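Local coordinates for protein pyrophosphate phosphohydrolase (Thermus thermophilus, PDB 2PRD) that hydrolyses inorganic pyrophosphate to two phosphate ions, probably with the aid of magnesium, and assembles as a homohexamer, at residues 55-60 / 66-71; 30-33 / 38-41; 6-9 / 15-18; 49-54 / 137-142; 93-96 / 101-104. One frame throughout, in Å; residues are numbered along the deposited sequence.

Interaction 1. Residues 55-60 / 66-71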
# COMPACT_ATOMS: atom_id res chain seq x y z
N TYR A 55 -14.98 -7.11 -8.48
CA TYR A 55 -16.13 -7.08 -9.36
C TYR A 55 -15.84 -7.29 -10.84
O TYR A 55 -14.95 -6.67 -11.41
CB TYR A 55 -16.87 -5.74 -9.11
CG TYR A 55 -18.16 -5.57 -9.89
CD1 TYR A 55 -19.34 -6.15 -9.41
CD2 TYR A 55 -18.23 -4.84 -11.06
CE1 TYR A 55 -20.55 -6.00 -10.09
CE2 TYR A 55 -19.42 -4.66 -11.73
CZ TYR A 55 -20.56 -5.25 -11.24
OH TYR A 55 -21.77 -5.11 -11.90
N GLY A 56 -16.69 -8.13 -11.51
CA GLY A 56 -16.33 -8.29 -12.96
C GLY A 56 -17.57 -8.94 -13.58
O GLY A 56 -18.59 -8.88 -12.92
N PHE A 57 -17.36 -9.54 -14.72
CA PHE A 57 -18.49 -10.17 -15.43
C PHE A 57 -18.15 -11.55 -15.89
O PHE A 57 -16.94 -11.82 -16.00
CB PHE A 57 -18.84 -9.25 -16.63
CG PHE A 57 -17.83 -9.19 -17.74
CD1 PHE A 57 -17.73 -10.16 -18.72
CD2 PHE A 57 -16.94 -8.12 -17.84
CE1 PHE A 57 -16.80 -10.11 -19.72
CE2 PHE A 57 -15.99 -8.05 -18.83
CZ PHE A 57 -15.92 -9.03 -19.79
N ILE A 58 -19.17 -12.38 -16.20
CA ILE A 58 -18.88 -13.74 -16.74
C ILE A 58 -18.84 -13.68 -18.25
O ILE A 58 -19.86 -13.28 -18.81
CB ILE A 58 -19.90 -14.77 -16.22
CG1 ILE A 58 -19.93 -14.79 -14.68
CG2 ILE A 58 -19.47 -16.15 -16.76
CD1 ILE A 58 -20.81 -15.87 -14.06
N PRO A 59 -17.74 -13.95 -18.95
CA PRO A 59 -17.70 -13.87 -20.40
C PRO A 59 -18.64 -14.87 -21.07
O PRO A 59 -18.86 -15.97 -20.52
CB PRO A 59 -16.22 -14.06 -20.71
CG PRO A 59 -15.70 -14.87 -19.54
CD PRO A 59 -16.46 -14.37 -18.35
N SER A 60 -19.23 -14.49 -22.21
CA SER A 60 -20.14 -15.37 -22.93
C SER A 60 -21.43 -15.71 -22.21
O SER A 60 -21.83 -16.88 -22.16
CB SER A 60 -19.47 -16.72 -23.19
OG SER A 60 -18.43 -16.51 -24.16
N GLY A 66 -29.40 -7.41 -21.21
CA GLY A 66 -28.54 -7.26 -22.39
C GLY A 66 -27.09 -7.23 -22.09
O GLY A 66 -26.35 -7.21 -23.09
N ASP A 67 -26.67 -7.23 -20.82
CA ASP A 67 -25.17 -7.25 -20.54
C ASP A 67 -24.80 -8.62 -20.03
O ASP A 67 -25.69 -9.41 -19.66
CB ASP A 67 -24.87 -6.16 -19.53
CG ASP A 67 -24.70 -4.78 -20.16
OD1 ASP A 67 -23.92 -4.66 -21.13
OD2 ASP A 67 -25.34 -3.83 -19.64
N PRO A 68 -23.53 -8.95 -19.99
CA PRO A 68 -23.13 -10.26 -19.44
C PRO A 68 -23.54 -10.33 -17.98
O PRO A 68 -23.87 -9.26 -17.43
CB PRO A 68 -21.65 -10.30 -19.63
CG PRO A 68 -21.31 -9.19 -20.56
CD PRO A 68 -22.37 -8.12 -20.32
N LEU A 69 -23.56 -11.52 -17.39
CA LEU A 69 -23.92 -11.59 -15.93
C LEU A 69 -22.78 -11.06 -15.06
O LEU A 69 -21.61 -11.49 -15.20
CB LEU A 69 -24.23 -13.04 -15.66
CG LEU A 69 -24.71 -13.57 -14.33
CD1 LEU A 69 -26.08 -13.03 -13.90
CD2 LEU A 69 -24.77 -15.11 -14.42
N ASP A 70 -23.03 -10.12 -14.16
CA ASP A 70 -22.07 -9.50 -13.25
C ASP A 70 -21.88 -10.28 -11.94
O ASP A 70 -22.84 -10.96 -11.56
CB ASP A 70 -22.73 -8.20 -12.68
CG ASP A 70 -22.44 -7.09 -13.66
OD1 ASP A 70 -21.48 -7.33 -14.42
OD2 ASP A 70 -23.16 -6.09 -13.66
N GLY A 71 -20.77 -10.11 -11.26
CA GLY A 71 -20.62 -10.84 -9.99
C GLY A 71 -19.55 -10.25 -9.10
O GLY A 71 -18.71 -9.53 -9.61
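Y55 lies obliquely to D70, its ring plane turned 54° from the plane of the carboxylate. CG lies anti to the backbone N (chi1 -177°), which takes the ring past G71 O, 3.4 Å from CD1, on the way to the acid. There OH donates to D70 OD2, but the modelled separation of 2.4 Å comes with a clash at CG, so the length is doubtful. The backbones of the two segments pair antiparallel. G56 and G71 exchange two hydrogen bonds, G56 N to G71 O at 3.1 Å and G71 N to G56 O at 3.0 Å. F57 and D70 then form a non-hydrogen-bonded pair with their side chains on the same sheet face. Further along, I58 N is bound to L69 O at 2.8 Å. The F57 ring and P68 are set obliquely to each other, CD1 lying 4.0 Å from P68 CB. I58 and L69 instead run side by side and in the same direction, with CD1 of I58 4.0 Å from CD2 of L69, and helix 158-173 packs on L69. A phenylalanine in place of Y55 would probably keep the ring packing on G71 while leaving D70 OD2 without its hydroxyl donor and the carboxylate freer to turn. OD2 also forms a salt bridge with K104 NZ. That bridge, and the tyrosine hydroxyl if its modelled place holds, would limit rotation of a carboxylate predicted to bind magnesium, and the pair sets a predicted substrate-binding tyrosine beside the metal site.

Interaction 2. Residues 30-33 / 38-41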
# COMPACT_ATOMS: atom_id res chain seq x y z
N TYR A 30 -13.76 0.83 -12.78
CA TYR A 30 -13.34 0.50 -14.12
C TYR A 30 -14.35 -0.44 -14.80
O TYR A 30 -15.08 -1.14 -14.12
CB TYR A 30 -12.03 -0.32 -14.13
CG TYR A 30 -10.84 0.42 -13.59
CD1 TYR A 30 -10.38 1.54 -14.30
CD2 TYR A 30 -10.16 0.00 -12.45
CE1 TYR A 30 -9.26 2.23 -13.83
CE2 TYR A 30 -9.10 0.74 -11.95
CZ TYR A 30 -8.66 1.84 -12.67
OH TYR A 30 -7.54 2.53 -12.24
N GLU A 31 -14.28 -0.43 -16.12
CA GLU A 31 -15.16 -1.31 -16.90
C GLU A 31 -14.47 -1.71 -18.20
O GLU A 31 -13.82 -0.82 -18.74
CB GLU A 31 -16.31 -0.46 -17.46
CG GLU A 31 -17.47 -0.34 -16.52
CD GLU A 31 -18.55 0.52 -17.20
OE1 GLU A 31 -18.22 0.88 -18.35
OE2 GLU A 31 -19.56 0.78 -16.52
N TYR A 32 -14.78 -2.91 -18.66
CA TYR A 32 -14.19 -3.31 -19.94
C TYR A 32 -15.12 -2.79 -21.03
O TYR A 32 -16.33 -2.96 -20.92
CB TYR A 32 -14.07 -4.81 -20.03
CG TYR A 32 -13.62 -5.23 -21.40
CD1 TYR A 32 -12.28 -5.07 -21.73
CD2 TYR A 32 -14.51 -5.74 -22.34
CE1 TYR A 32 -11.82 -5.44 -23.00
CE2 TYR A 32 -14.06 -6.11 -23.61
CZ TYR A 32 -12.72 -5.94 -23.91
OH TYR A 32 -12.22 -6.33 -25.14
N ASP A 33 -14.54 -2.11 -21.98
CA ASP A 33 -15.15 -1.51 -23.13
C ASP A 33 -14.81 -2.26 -24.42
O ASP A 33 -13.75 -2.04 -25.01
CB ASP A 33 -14.66 -0.05 -23.28
CG ASP A 33 -15.56 0.67 -24.28
OD1 ASP A 33 -15.82 0.10 -25.35
OD2 ASP A 33 -16.03 1.79 -23.98
N ALA A 38 -10.64 -2.05 -24.38
CA ALA A 38 -9.69 -1.74 -23.28
C ALA A 38 -10.45 -1.48 -21.99
O ALA A 38 -11.68 -1.32 -22.08
CB ALA A 38 -8.93 -0.47 -23.64
N ILE A 39 -9.74 -1.40 -20.90
CA ILE A 39 -10.43 -1.09 -19.60
C ILE A 39 -10.53 0.42 -19.54
O ILE A 39 -9.53 1.09 -19.81
CB ILE A 39 -9.71 -1.72 -18.42
CG1 ILE A 39 -10.41 -3.04 -18.07
CG2 ILE A 39 -9.80 -0.87 -17.15
CD1 ILE A 39 -9.92 -4.32 -18.58
N LYS A 40 -11.73 0.92 -19.27
CA LYS A 40 -11.90 2.36 -19.19
C LYS A 40 -12.36 2.72 -17.79
O LYS A 40 -12.96 1.86 -17.14
CB LYS A 40 -13.03 2.74 -20.16
CG LYS A 40 -13.24 4.25 -20.23
CD LYS A 40 -14.23 4.58 -21.35
CE LYS A 40 -15.67 4.36 -20.90
NZ LYS A 40 -16.25 5.60 -20.31
N LEU A 41 -12.12 3.97 -17.42
CA LEU A 41 -12.62 4.35 -16.06
C LEU A 41 -14.02 4.89 -16.28
O LEU A 41 -14.18 5.87 -17.00
CB LEU A 41 -11.75 5.41 -15.43
CG LEU A 41 -12.36 5.88 -14.08
CD1 LEU A 41 -11.67 4.99 -13.02
CD2 LEU A 41 -12.11 7.34 -13.90
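K40 O is approached by two residues of the opposite strand. E31 N donates a hydrogen bond of 2.8 Å to it, close to the direction of the carbonyl bond, while Y30 CA brings a CA-H...O contact of 3.3 Å and the Y30 ring meets the same oxygen with its edge, in plane. The reciprocal bond, K40 N to E31 O, is nearly straight at 176°. Two residues on, D33 and A38 close a second hydrogen-bonded pair: D33 N to A38 O measures 3.0 Å, and the return bond from A38 N to D33 O is longer and more bent. These pairs set the register of an antiparallel beta hairpin and sort the side chains. Y30, Y32, I39 and L41 share one face. There Y30 CG lies anti to the carbonyl carbon (chi1 -65°), which sets the ring against two aliphatic groups, CD1 3.8 Å from I39 CG2 and CE1 3.8 Å from L41 CD1. The Y32 ring takes I39 CD1 at its edge. A serine at Y30 would probably open a gap beside I39 CG2 and L41 CD1 and remove the ring edge near K40 O. On the other face D33 OD2 lies 4.0 Å from K40 CE, while NZ is 5.3 Å from OD2 and not in contact; D33 OD1 binds L36 N in the turn. The hairpin meets the main sheet through Y32, whose N is hydrogen-bonded to the side-chain OE2 of E21 and whose side chain touches F57 of strand 54-57, while I39 and L41 make backbone hydrogen bonds to a second subunit.

Interaction 3. Residues 6-9 / 15-18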
# COMPACT_ATOMS: atom_id res chain seq x y z
N LEU A 6 -14.73 -14.40 -24.22
CA LEU A 6 -13.88 -15.51 -23.78
C LEU A 6 -14.85 -16.63 -23.39
O LEU A 6 -16.01 -16.35 -23.10
CB LEU A 6 -13.21 -15.03 -22.49
CG LEU A 6 -12.03 -14.07 -22.74
CD1 LEU A 6 -11.16 -14.08 -21.49
CD2 LEU A 6 -11.21 -14.56 -23.90
N PRO A 7 -14.35 -17.85 -23.38
CA PRO A 7 -15.14 -19.03 -23.02
C PRO A 7 -15.50 -18.93 -21.55
O PRO A 7 -14.65 -18.44 -20.79
CB PRO A 7 -14.20 -20.20 -23.25
CG PRO A 7 -13.08 -19.67 -24.09
CD PRO A 7 -12.96 -18.19 -23.77
N VAL A 8 -16.68 -19.42 -21.20
CA VAL A 8 -17.13 -19.35 -19.82
C VAL A 8 -16.45 -20.36 -18.93
O VAL A 8 -16.52 -20.24 -17.69
CB VAL A 8 -18.66 -19.49 -19.71
CG1 VAL A 8 -19.05 -20.88 -20.18
CG2 VAL A 8 -19.08 -19.28 -18.26
N GLY A 9 -15.86 -21.36 -19.53
CA GLY A 9 -15.13 -22.39 -18.79
C GLY A 9 -15.78 -23.74 -18.80
O GLY A 9 -16.99 -23.89 -18.80
N VAL A 15 -18.13 -23.81 -11.73
CA VAL A 15 -16.91 -23.00 -11.72
C VAL A 15 -16.86 -22.29 -13.06
O VAL A 15 -17.00 -22.92 -14.11
CB VAL A 15 -15.65 -23.81 -11.41
CG1 VAL A 15 -14.41 -22.89 -11.33
CG2 VAL A 15 -15.69 -24.47 -10.01
N VAL A 16 -16.83 -20.95 -13.03
CA VAL A 16 -16.85 -20.15 -14.25
C VAL A 16 -15.67 -19.20 -14.37
O VAL A 16 -14.99 -18.91 -13.39
CB VAL A 16 -18.16 -19.35 -14.32
CG1 VAL A 16 -19.44 -20.20 -14.35
CG2 VAL A 16 -18.27 -18.38 -13.16
N HIS A 17 -15.42 -18.72 -15.57
CA HIS A 17 -14.41 -17.72 -15.85
C HIS A 17 -15.06 -16.37 -15.50
O HIS A 17 -16.27 -16.25 -15.70
CB HIS A 17 -13.99 -17.65 -17.29
CG HIS A 17 -12.96 -18.65 -17.70
ND1 HIS A 17 -12.91 -19.16 -18.98
CD2 HIS A 17 -12.00 -19.26 -17.00
CE1 HIS A 17 -11.88 -20.00 -19.07
NE2 HIS A 17 -11.31 -20.07 -17.88
N MET A 18 -14.30 -15.44 -14.97
CA MET A 18 -14.76 -14.09 -14.66
C MET A 18 -13.66 -13.10 -15.07
O MET A 18 -12.48 -13.41 -14.83
CB MET A 18 -15.17 -13.85 -13.20
CG MET A 18 -16.64 -14.10 -12.93
SD MET A 18 -17.22 -13.52 -11.34
CE MET A 18 -16.47 -11.88 -11.35
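P7, V8 and G9, in the loop near the N-terminus, lie against the start of strand 15-22, a member of the curled sheet that makes the beta-barrel core of the family I pyrophosphatase fold. H17 holds two successive carbonyls of this loop. Its ring nitrogen ND1 donates to P7 O over 2.6 Å, almost straight at 173°, and the oxygen lies in the ring plane. The donor, however, stands 38° out of the P7 carbonyl plane. The backbone nitrogen, H17 N, takes the next carbonyl, V8 O, at 2.8 Å, again from above its plane. CG of H17 lies beside its backbone N, anti to the carbonyl carbon (chi1 -83°), which lets ring and backbone nitrogen both face the loop. G9 CA lies over one face of the imidazole in a CH-pi contact, 4.2 Å from the ring centroid and offset toward the rim. The backbone angles of G9 would jam a beta carbon against the carbonyl of V8, so glycine fits here for its conformation. P7 also packs on L36 of a third subunit. Next to H17 in the chain, V16 crosses V8 obliquely, CG2 of V8 lying 4.0 Å from CG1 of V16.

Interaction 4. Residues 49-54 / 137-142. With SO4 (sulfate ion), chain B.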
# COMPACT_ATOMS: atom_id res chain seq x y z
N GLN A 49 -15.96 5.15 -0.05
CA GLN A 49 -16.18 3.74 -0.16
C GLN A 49 -15.29 3.04 -1.16
O GLN A 49 -14.61 3.66 -1.98
CB GLN A 49 -17.66 3.45 -0.68
CG GLN A 49 -18.62 4.20 0.24
CD GLN A 49 -20.05 4.16 -0.24
OE1 GLN A 49 -20.82 3.27 0.13
NE2 GLN A 49 -20.42 5.14 -1.05
N PHE A 50 -15.37 1.71 -1.07
CA PHE A 50 -14.60 0.79 -1.94
C PHE A 50 -15.40 -0.49 -2.13
O PHE A 50 -16.22 -0.80 -1.27
CB PHE A 50 -13.21 0.55 -1.33
CG PHE A 50 -13.21 -0.04 0.04
CD1 PHE A 50 -13.52 -1.38 0.21
CD2 PHE A 50 -12.91 0.74 1.14
CE1 PHE A 50 -13.50 -1.95 1.46
CE2 PHE A 50 -12.90 0.18 2.40
CZ PHE A 50 -13.24 -1.14 2.57
N TYR A 51 -15.15 -1.18 -3.24
CA TYR A 51 -15.85 -2.44 -3.52
C TYR A 51 -15.49 -3.44 -2.45
O TYR A 51 -14.30 -3.61 -2.16
CB TYR A 51 -15.45 -2.96 -4.93
CG TYR A 51 -16.39 -2.35 -5.96
CD1 TYR A 51 -16.27 -1.03 -6.35
CD2 TYR A 51 -17.41 -3.12 -6.49
CE1 TYR A 51 -17.18 -0.48 -7.24
CE2 TYR A 51 -18.36 -2.57 -7.35
CZ TYR A 51 -18.22 -1.25 -7.72
OH TYR A 51 -19.07 -0.70 -8.63
N PRO A 52 -16.50 -4.08 -1.88
CA PRO A 52 -16.31 -5.07 -0.83
C PRO A 52 -15.72 -6.36 -1.32
O PRO A 52 -15.31 -7.26 -0.54
CB PRO A 52 -17.70 -5.08 -0.18
CG PRO A 52 -18.56 -5.04 -1.45
CD PRO A 52 -17.92 -3.88 -2.21
N GLY A 53 -15.56 -6.55 -2.63
CA GLY A 53 -14.93 -7.79 -3.17
C GLY A 53 -14.59 -7.41 -4.60
O GLY A 53 -15.05 -6.30 -4.94
N ASP A 54 -13.91 -8.25 -5.34
CA ASP A 54 -13.55 -7.98 -6.73
C ASP A 54 -14.75 -8.11 -7.65
O ASP A 54 -15.46 -9.11 -7.56
CB ASP A 54 -12.35 -8.87 -7.23
CG ASP A 54 -11.19 -8.90 -6.32
OD1 ASP A 54 -11.13 -9.73 -5.39
OD2 ASP A 54 -10.22 -8.11 -6.54
N GLU A 137 -26.50 -0.45 -1.20
CA GLU A 137 -27.58 0.49 -0.86
C GLU A 137 -27.16 1.92 -0.67
O GLU A 137 -28.02 2.80 -0.60
CB GLU A 137 -28.32 -0.03 0.39
CG GLU A 137 -29.14 -1.26 -0.00
CD GLU A 137 -29.96 -1.87 1.10
OE1 GLU A 137 -29.59 -1.72 2.28
OE2 GLU A 137 -30.96 -2.55 0.75
N THR A 138 -25.85 2.21 -0.58
CA THR A 138 -25.42 3.59 -0.35
C THR A 138 -24.47 4.11 -1.40
O THR A 138 -24.28 5.34 -1.47
CB THR A 138 -24.71 3.70 1.02
OG1 THR A 138 -23.63 2.74 1.07
CG2 THR A 138 -25.60 3.38 2.21
N TYR A 139 -23.87 3.24 -2.18
CA TYR A 139 -22.82 3.68 -3.12
C TYR A 139 -23.24 4.57 -4.24
O TYR A 139 -22.40 5.30 -4.80
CB TYR A 139 -21.98 2.52 -3.59
CG TYR A 139 -22.38 1.79 -4.86
CD1 TYR A 139 -23.59 1.15 -4.94
CD2 TYR A 139 -21.53 1.69 -5.94
CE1 TYR A 139 -24.00 0.41 -6.03
CE2 TYR A 139 -21.90 0.96 -7.06
CZ TYR A 139 -23.13 0.34 -7.09
OH TYR A 139 -23.51 -0.39 -8.20
N LYS A 140 -24.55 4.58 -4.52
CA LYS A 140 -25.07 5.42 -5.59
C LYS A 140 -25.92 6.55 -5.04
O LYS A 140 -26.51 7.36 -5.78
CB LYS A 140 -25.80 4.55 -6.59
CG LYS A 140 -24.97 3.86 -7.66
CD LYS A 140 -25.89 3.09 -8.57
CE LYS A 140 -25.27 2.43 -9.76
NZ LYS A 140 -26.37 2.01 -10.72
N ALA A 141 -25.89 6.66 -3.71
CA ALA A 141 -26.60 7.68 -2.96
C ALA A 141 -26.20 9.07 -3.40
O ALA A 141 -27.16 9.88 -3.50
CB ALA A 141 -26.58 7.46 -1.46
N LEU A 142 -24.96 9.38 -3.69
CA LEU A 142 -24.51 10.70 -4.14
C LEU A 142 -24.72 10.95 -5.63
O LEU A 142 -24.40 12.01 -6.19
CB LEU A 142 -23.04 10.92 -3.75
CG LEU A 142 -22.85 10.89 -2.22
CD1 LEU A 142 -21.44 10.94 -1.76
CD2 LEU A 142 -23.55 12.15 -1.66
S SO4 B . -22.73 0.19 -11.72
O1 SO4 B . -24.18 0.44 -12.00
O2 SO4 B . -22.45 0.59 -10.29
O3 SO4 B . -22.17 -1.15 -12.03
O4 SO4 B . -22.00 1.16 -12.63
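The Y51 hydroxyl comes to 3.6 Å from CE2 of Y139, both close to a bound sulfate, and the two side chains cross at a slant. Y139 OH donates to sulfate O2 at 2.5 Å, with that oxygen at the edge of the phenol ring and near its plane. K140 NZ binds sulfate O1 at 3.0 Å and is also salt-bridged to E98, and R43 supplies a further hydrogen bond to the ion. The chain of K140 runs back over Y139, CG standing 3.9 Å above the ring centre, so the lysine covers one face of the tyrosine with which it grips the anion. Sulfate probably came from the crystallisation liquor, yet its seat beside Y139 and R43, both predicted to bind substrate, is consistent with a phosphate position of the pyrophosphatase active site. The two sulfate ligands leave the end of helix 126-138 on a type I beta turn from T138 to A141, closed by A141 N to T138 O at 3.1 Å. Q49 reaches this turn with an extended chain: its amide nitrogen NE2 lies 3.5 Å from Y139 CA, while OE1 stands 3.0 Å from T138 OG1, a hydroxyl that also has H134 O as an acceptor. Farther out, F135 of the helix stacks on Y139 and meets the Y51 ring with planes at about 60°, and H134 of a fourth subunit packs against Q49.

Interaction 5. Residues 93-96 / 101-104; sequences LLME and GDAK
L93 to E96 and G101 to K104 are the facing ends of a beta hairpin, strands 84-97 and 101-109, which forms part of the curled main sheet of the pyrophosphatase fold. The two short strands run at 156° to each other. L93 and K104 form a hydrogen-bonded pair, L93 N to K104 O at 2.8 Å and K104 N to L93 O at 2.7 Å, both donors lying in the carbonyl planes. Two residues further on, M95 N donates to D102 O at 2.9 Å. This register puts L93, M95, D102 and K104 on one face, where F136 of helix 126-138 packs on L93, M95 and K104. M95 and D102 lie side by side and point the same way. The methionine CG sits between its own backbone N and carbonyl carbon (chi1 50°), and from there the bent chain brings SD to 4.0 Å from K104 CE. The aspartate and lysine, two residues apart on one strand, are joined by a salt bridge: K104 NZ meets D102 OD2 at 3.0 Å from the syn side, 18° out of the carboxylate plane, with a weak second bond to OD1. K104 also serves the acid of interaction 1, so its charge lies between two predicted magnesium ligands and would probably ease the repulsion between their carboxylates. The opposite face of the hairpin is lighter. E96 OE1 approaches G101 CA there, and L94 turns a methyl to its neighbour, CD2 lying 3.8 Å from A103 CB.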
# COMPACT_ATOMS: atom_id res chain seq x y z
N LEU A 93 -27.17 -12.31 -5.40
CA LEU A 93 -27.61 -11.10 -4.73
C LEU A 93 -28.63 -10.50 -5.72
O LEU A 93 -28.31 -10.21 -6.87
CB LEU A 93 -26.53 -10.10 -4.36
CG LEU A 93 -26.97 -8.79 -3.73
CD1 LEU A 93 -27.76 -9.04 -2.46
CD2 LEU A 93 -25.76 -7.93 -3.40
N LEU A 94 -29.86 -10.42 -5.24
CA LEU A 94 -30.96 -9.85 -6.04
C LEU A 94 -31.08 -8.38 -5.67
O LEU A 94 -31.03 -8.06 -4.47
CB LEU A 94 -32.25 -10.59 -5.73
CG LEU A 94 -32.23 -12.10 -5.98
CD1 LEU A 94 -33.56 -12.72 -5.64
CD2 LEU A 94 -31.80 -12.43 -7.39
N MET A 95 -31.25 -7.53 -6.67
CA MET A 95 -31.43 -6.09 -6.42
C MET A 95 -32.22 -5.44 -7.54
O MET A 95 -32.38 -6.00 -8.65
CB MET A 95 -30.06 -5.44 -6.18
CG MET A 95 -28.99 -5.75 -7.21
SD MET A 95 -27.44 -4.85 -6.89
CE MET A 95 -27.25 -5.22 -5.13
N GLU A 96 -32.75 -4.26 -7.26
CA GLU A 96 -33.52 -3.47 -8.23
C GLU A 96 -32.72 -2.16 -8.34
O GLU A 96 -32.41 -1.61 -7.27
CB GLU A 96 -34.90 -3.07 -7.78
CG GLU A 96 -35.78 -4.05 -7.05
CD GLU A 96 -36.72 -4.85 -7.93
OE1 GLU A 96 -36.25 -5.57 -8.84
OE2 GLU A 96 -37.96 -4.76 -7.73
N GLY A 101 -34.50 -4.66 -12.62
CA GLY A 101 -34.19 -5.82 -11.78
C GLY A 101 -32.73 -6.20 -12.13
O GLY A 101 -32.23 -5.74 -13.16
N ASP A 102 -32.15 -6.98 -11.25
CA ASP A 102 -30.74 -7.40 -11.46
C ASP A 102 -30.40 -8.46 -10.43
O ASP A 102 -31.04 -8.48 -9.37
CB ASP A 102 -29.94 -6.14 -11.30
CG ASP A 102 -28.48 -6.16 -11.64
OD1 ASP A 102 -27.97 -7.00 -12.40
OD2 ASP A 102 -27.82 -5.22 -11.12
N ALA A 103 -29.50 -9.35 -10.77
CA ALA A 103 -29.04 -10.42 -9.90
C ALA A 103 -27.53 -10.46 -10.10
O ALA A 103 -27.20 -10.48 -11.30
CB ALA A 103 -29.54 -11.79 -10.33
N LYS A 104 -26.78 -10.43 -9.03
CA LYS A 104 -25.29 -10.52 -9.20
C LYS A 104 -24.87 -11.86 -8.65
O LYS A 104 -25.50 -12.29 -7.68
CB LYS A 104 -24.68 -9.31 -8.45
CG LYS A 104 -25.10 -8.07 -9.27
CD LYS A 104 -24.36 -6.83 -8.90
CE LYS A 104 -24.71 -5.62 -9.73
NZ LYS A 104 -24.91 -5.87 -11.18

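How the interactions relate
Interactions 1 and 5 meet at the predicted metal site, their centres 13 Å apart: K104 NZ lies 3.0 Å from D70 OD2, so the acids of both contacts share one lysine. Interaction 4 supplies the sulfate end of the same pocket; its first segment runs directly into that of interaction 1, although their centres are 18 Å apart. Interaction 3 touches interaction 1 through a probable hydrogen bond of 2.6 Å between S60 OG and L6 O. Interaction 2 packs on F57, whose CE2 comes 4.0 Å from Y32 CB. Interactions 3 and 4 sit on opposite sides of the chain's centre, 25 Å apart between contact centres.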